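Local coordinates for BDI-0842-like domain-containing protein (PDB 4JM1), which is of unknown function but adopts a small alpha/beta fold that resembles the prodomain of alpha-lytic protease, at residues K4-I9 with G23-A28; L60-K65 with G72-K77. All coordinates share one frame; numbering follows the deposited sequence.

Contact 1. Residues K4-I9 with G23-A28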
loop_
_atom_site.group_PDB
_atom_site.type_symbol
_atom_site.label_atom_id
_atom_site.label_comp_id
_atom_site.label_asym_id
_atom_site.label_seq_id
_atom_site.Cartn_x
_atom_site.Cartn_y
_atom_site.Cartn_z
ATOM N N LYS A 4 -1.512 6.271 -11.856
ATOM C CA LYS A 4 -1.729 7.688 -11.584
ATOM C C LYS A 4 -1.925 7.946 -10.096
ATOM O O LYS A 4 -1.371 8.913 -9.543
ATOM C CB LYS A 4 -2.879 8.250 -12.414
ATOM C CG LYS A 4 -2.441 8.251 -13.920
ATOM C CD LYS A 4 -3.381 8.852 -14.905
ATOM C CE LYS A 4 -2.693 8.827 -16.299
ATOM N NZ LYS A 4 -3.580 9.318 -17.383
ATOM N N TYR A 5 -2.684 7.069 -9.450
ATOM C CA TYR A 5 -2.861 7.181 -7.998
ATOM C C TYR A 5 -1.539 7.005 -7.246
ATOM O O TYR A 5 -1.195 7.828 -6.398
ATOM C CB TYR A 5 -3.931 6.195 -7.499
ATOM C CG TYR A 5 -4.145 6.262 -6.005
ATOM C CD1 TYR A 5 -4.701 7.377 -5.404
ATOM C CD2 TYR A 5 -3.733 5.223 -5.171
ATOM C CE1 TYR A 5 -4.854 7.456 -4.025
ATOM C CE2 TYR A 5 -3.901 5.300 -3.804
ATOM C CZ TYR A 5 -4.422 6.416 -3.226
ATOM O OH TYR A 5 -4.584 6.493 -1.871
ATOM N N ILE A 6 -0.795 5.957 -7.598
ATOM C CA ILE A 6 0.501 5.713 -6.964
ATOM C C ILE A 6 1.418 6.947 -7.146
ATOM O O ILE A 6 2.098 7.381 -6.205
ATOM C CB ILE A 6 1.160 4.436 -7.541
ATOM C CG1 ILE A 6 0.415 3.208 -6.992
ATOM C CG2 ILE A 6 2.669 4.360 -7.165
ATOM C CD1 ILE A 6 0.791 1.926 -7.669
ATOM N N ASP A 7 1.434 7.484 -8.372
ATOM C CA ASP A 7 2.290 8.649 -8.635
ATOM C C ASP A 7 1.863 9.920 -7.908
ATOM O O ASP A 7 2.647 10.865 -7.786
ATOM C CB ASP A 7 2.486 8.875 -10.139
ATOM C CG ASP A 7 3.247 7.747 -10.830
ATOM O OD1 ASP A 7 3.867 6.906 -10.127
ATOM O OD2 ASP A 7 3.214 7.712 -12.095
ATOM N N THR A 8 0.625 9.963 -7.428
ATOM C CA THR A 8 0.135 11.080 -6.628
ATOM C C THR A 8 0.450 10.922 -5.140
ATOM O O THR A 8 0.739 11.903 -4.471
ATOM C CB THR A 8 -1.343 11.306 -6.882
ATOM O OG1 THR A 8 -1.531 11.625 -8.265
ATOM C CG2 THR A 8 -1.917 12.451 -6.042
ATOM N N ILE A 9 0.389 9.704 -4.623
ATOM C CA ILE A 9 0.638 9.502 -3.201
ATOM C C ILE A 9 2.128 9.332 -2.875
ATOM O O ILE A 9 2.514 9.536 -1.721
ATOM C CB ILE A 9 -0.177 8.315 -2.602
ATOM C CG1 ILE A 9 0.222 6.962 -3.207
ATOM C CG2 ILE A 9 -1.692 8.534 -2.779
ATOM C CD1 ILE A 9 -0.374 5.752 -2.437
ATOM N N GLY A 23 -3.007 -8.694 -6.706
ATOM C CA GLY A 23 -4.100 -7.739 -6.592
ATOM C C GLY A 23 -4.165 -6.811 -5.400
ATOM O O GLY A 23 -5.165 -6.129 -5.221
ATOM N N PHE A 24 -3.113 -6.785 -4.590
ATOM C CA PHE A 24 -3.060 -5.863 -3.461
ATOM C C PHE A 24 -2.287 -4.600 -3.820
ATOM O O PHE A 24 -1.335 -4.626 -4.604
ATOM C CB PHE A 24 -2.441 -6.527 -2.222
ATOM C CG PHE A 24 -3.315 -7.597 -1.612
ATOM C CD1 PHE A 24 -3.229 -8.906 -2.031
ATOM C CD2 PHE A 24 -4.223 -7.292 -0.641
ATOM C CE1 PHE A 24 -4.042 -9.901 -1.480
ATOM C CE2 PHE A 24 -5.045 -8.278 -0.077
ATOM C CZ PHE A 24 -4.942 -9.574 -0.484
ATOM N N LEU A 25 -2.688 -3.508 -3.192
ATOM C CA LEU A 25 -1.924 -2.248 -3.233
ATOM C C LEU A 25 -1.085 -2.212 -1.970
ATOM O O LEU A 25 -1.631 -2.199 -0.862
ATOM C CB LEU A 25 -2.849 -1.029 -3.313
ATOM C CG LEU A 25 -2.184 0.346 -3.197
ATOM C CD1 LEU A 25 -1.087 0.556 -4.232
ATOM C CD2 LEU A 25 -3.273 1.435 -3.301
ATOM N N VAL A 26 0.228 -2.233 -2.159
ATOM C CA VAL A 26 1.198 -2.237 -1.074
ATOM C C VAL A 26 1.796 -0.836 -0.934
ATOM O O VAL A 26 2.258 -0.247 -1.936
ATOM C CB VAL A 26 2.314 -3.252 -1.299
ATOM C CG1 VAL A 26 3.318 -3.214 -0.133
ATOM C CG2 VAL A 26 1.739 -4.675 -1.487
ATOM N N ILE A 27 1.701 -0.300 0.282
ATOM C CA ILE A 27 2.129 1.048 0.589
ATOM C C ILE A 27 3.175 1.008 1.700
ATOM O O ILE A 27 2.910 0.486 2.785
ATOM C CB ILE A 27 0.920 1.928 0.951
ATOM C CG1 ILE A 27 -0.067 1.966 -0.259
ATOM C CG2 ILE A 27 1.368 3.325 1.342
ATOM C CD1 ILE A 27 -1.382 2.656 -0.035
ATOM N N ALA A 28 4.344 1.589 1.408
ATOM C CA ALA A 28 5.478 1.600 2.334
ATOM C C ALA A 28 5.566 2.975 2.998
ATOM O O ALA A 28 5.635 3.998 2.313
ATOM C CB ALA A 28 6.778 1.269 1.600
#
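The carbonyl oxygen of Tyr5 is gripped twice within its own helix: Tyr5 O accepts from Ile9 N and from Thr8 N, each at 3.0 Å. The side chains on this turn meet strand 24-29 through carbon alone. The CB of Tyr5 points toward the strand, and with CG anti to the backbone N (chi1 180°) the ring offers its edge to Leu25, whose CD2 lies near the ring plane, 3.9 Å from Tyr5 CE2. The other methyl of Leu25 serves Ile6, and CD1 lies 4.1 Å from both Ile6 CG1 and Ile6 CD1, the two side chains running past each other in opposite directions. One turn on, Ile9 CD1 touches Ile27 CD1 at 4.0 Å, two methyl ends of side chains that cross at nearly a right angle. Segments 4-9 and 24-28 run in nearly the same direction, their axes 11° apart. The polar end of Tyr5 turns to helix 38-50, where OH bonds to Glu47. Phe44 of that helix touches both Tyr5 and Ile27. The short helix sits toward the 16-19 edge of the mixed sheet, on the side of Leu25 and Ile27, where Ile9 and Ile27 also meet Ala17.

Contact 2. Residues L60-K65 with G72-K77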
loop_
_atom_site.group_PDB
_atom_site.type_symbol
_atom_site.label_atom_id
_atom_site.label_comp_id
_atom_site.label_asym_id
_atom_site.label_seq_id
_atom_site.Cartn_x
_atom_site.Cartn_y
_atom_site.Cartn_z
ATOM N N LEU A 60 -2.121 -3.227 1.762
ATOM C CA LEU A 60 -1.161 -3.742 2.718
ATOM C C LEU A 60 -0.194 -2.616 3.037
ATOM O O LEU A 60 0.331 -1.985 2.113
ATOM C CB LEU A 60 -0.404 -4.978 2.181
ATOM C CG LEU A 60 -1.320 -6.072 1.639
ATOM C CD1 LEU A 60 -0.453 -7.115 0.902
ATOM C CD2 LEU A 60 -2.201 -6.695 2.741
ATOM N N ILE A 61 0.064 -2.388 4.327
ATOM C CA ILE A 61 1.082 -1.445 4.767
ATOM C C ILE A 61 2.342 -2.199 5.154
ATOM O O ILE A 61 2.271 -3.214 5.835
ATOM C CB ILE A 61 0.609 -0.576 5.959
ATOM C CG1 ILE A 61 -0.776 0.050 5.666
ATOM C CG2 ILE A 61 1.697 0.490 6.324
ATOM C CD1 ILE A 61 -0.849 1.086 4.549
ATOM N N VAL A 62 3.476 -1.719 4.652
ATOM C CA VAL A 62 4.774 -2.229 5.028
ATOM C C VAL A 62 5.689 -1.060 5.454
ATOM O O VAL A 62 5.385 0.116 5.208
ATOM C CB VAL A 62 5.438 -3.012 3.825
ATOM C CG1 VAL A 62 4.592 -4.252 3.421
ATOM C CG2 VAL A 62 5.752 -2.115 2.631
ATOM N N ASP A 63 6.776 -1.405 6.159
ATOM C CA ASP A 63 7.773 -0.408 6.583
ATOM C C ASP A 63 8.776 -0.239 5.455
ATOM O O ASP A 63 9.414 -1.207 5.044
ATOM C CB ASP A 63 8.438 -0.873 7.876
ATOM C CG ASP A 63 9.350 0.180 8.516
ATOM O OD1 ASP A 63 9.734 1.182 7.866
ATOM O OD2 ASP A 63 9.660 -0.008 9.713
ATOM N N ILE A 64 8.933 1.003 4.983
ATOM C CA ILE A 64 9.942 1.331 3.971
ATOM C C ILE A 64 11.365 0.864 4.363
ATOM O O ILE A 64 12.188 0.548 3.496
ATOM C CB ILE A 64 9.957 2.862 3.680
ATOM C CG1 ILE A 64 10.734 3.198 2.395
ATOM C CG2 ILE A 64 10.518 3.680 4.900
ATOM C CD1 ILE A 64 10.042 2.750 1.096
ATOM N N LYS A 65 11.620 0.785 5.662
ATOM C CA LYS A 65 12.946 0.423 6.156
ATOM C C LYS A 65 13.259 -1.058 6.044
ATOM O O LYS A 65 14.423 -1.454 6.221
ATOM C CB LYS A 65 13.128 0.864 7.606
ATOM C CG LYS A 65 13.083 2.398 7.791
ATOM C CD LYS A 65 13.302 2.828 9.220
ATOM C CE LYS A 65 12.169 2.436 10.161
ATOM N NZ LYS A 65 10.821 2.967 9.692
ATOM N N GLY A 72 6.172 -7.255 -9.474
ATOM C CA GLY A 72 4.949 -7.985 -9.162
ATOM C C GLY A 72 4.714 -8.405 -7.717
ATOM O O GLY A 72 3.707 -9.024 -7.451
ATOM N N ALA A 73 5.644 -8.080 -6.812
ATOM C CA ALA A 73 5.556 -8.519 -5.400
ATOM C C ALA A 73 6.346 -7.612 -4.469
ATOM O O ALA A 73 7.289 -6.927 -4.888
ATOM C CB ALA A 73 6.064 -9.964 -5.285
ATOM N N VAL A 74 5.931 -7.575 -3.209
ATOM C CA VAL A 74 6.683 -6.875 -2.182
ATOM C C VAL A 74 6.924 -7.829 -1.015
ATOM O O VAL A 74 5.978 -8.378 -0.419
ATOM C CB VAL A 74 5.990 -5.597 -1.686
ATOM C CG1 VAL A 74 6.870 -4.881 -0.636
ATOM C CG2 VAL A 74 5.636 -4.676 -2.873
ATOM N N VAL A 75 8.189 -8.029 -0.689
ATOM C CA VAL A 75 8.581 -8.941 0.381
ATOM C C VAL A 75 8.774 -8.173 1.694
ATOM O O VAL A 75 9.466 -7.145 1.741
ATOM C CB VAL A 75 9.886 -9.661 0.016
ATOM C CG1 VAL A 75 10.356 -10.589 1.164
ATOM C CG2 VAL A 75 9.721 -10.433 -1.271
ATOM N N GLY A 76 8.155 -8.649 2.767
ATOM C CA GLY A 76 8.343 -8.064 4.090
ATOM C C GLY A 76 7.116 -8.167 4.965
ATOM O O GLY A 76 6.004 -8.478 4.496
ATOM N N LYS A 77 7.300 -7.852 6.235
ATOM C CA LYS A 77 6.193 -7.941 7.168
ATOM C C LYS A 77 5.120 -6.897 6.812
ATOM O O LYS A 77 5.417 -5.725 6.586
ATOM C CB LYS A 77 6.647 -7.692 8.587
ATOM C CG LYS A 77 5.587 -8.039 9.642
ATOM C CD LYS A 77 5.992 -7.599 11.043
ATOM C CE LYS A 77 4.971 -7.988 12.015
ATOM N NZ LYS A 77 5.311 -7.477 13.333
HETATM O O HOH W 1 7.527 -4.092 6.992
#
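Val62 meets Lys77 and Val74 where a small beta hairpin, strands 68-70 and 73-75, folds back over one face of the mixed sheet of this prodomain-like alpha/beta fold. In the first shell, Val62 CG1 lies 3.6 Å from Lys77 O, a methyl against a backbone carbonyl. Val62 CG2 faces Val74 CG1 at 4.4 Å, a looser apolar contact. The first torsion of Val62 (chi1 -62°) sets CG1 anti to its own carbonyl carbon, directing one methyl at Lys77 O and the other at Val74.

No direct hydrogen bond joins residues 60-65 to 72-77. A water does instead: it accepts from Asp63 N at 2.9 Å and donates to Lys77 O at 2.7 Å, so the same carbonyl that meets the methyl also has a polar partner. This bridge lies near the end of the ladder in which Ile61 pairs directly with Ile79 and Gly80 of strand 78-83. Gly76, with its extended backbone at positive phi (148°), lets the chain pass from the hairpin toward that strand, and the guanidinium of Arg78 bonds to the carbonyls of Val74 and Gly76.

Farther out, Asp63 closes the end of its strand with an Asx turn, OD1 accepting from Lys65 N at 2.9 Å from above the carboxylate plane. Lys65 curls back to add a salt bridge, and its ammonium also reaches Asp30 and the carbonyl of Ala31. Lys65 NZ meets the syn lone pair of Asp63 OD1 at 2.8 Å.

Contact 1 and contact 2 lie on opposite sides of the same mixed sheet, and each uses one of its two adjacent central strands, 24-29 in contact 1 and 58-63 in contact 2. These are joined by backbone bonds from Ile27 N to Leu60 O and from Leu60 N to Leu25 O. Leu25 and Ile27 face the helices, whereas Ala28 packs its CB against Val62 CG2 and Ile64 CD1 on the hairpin side. Both contacts are largely buried, but 4-9 with 23-28 is wholly apolar across the interface, while 60-65 with 72-77 reaches the surface at Lys77 and mixes thin valine packing with a water bridge and, within 60-65, a charged pair.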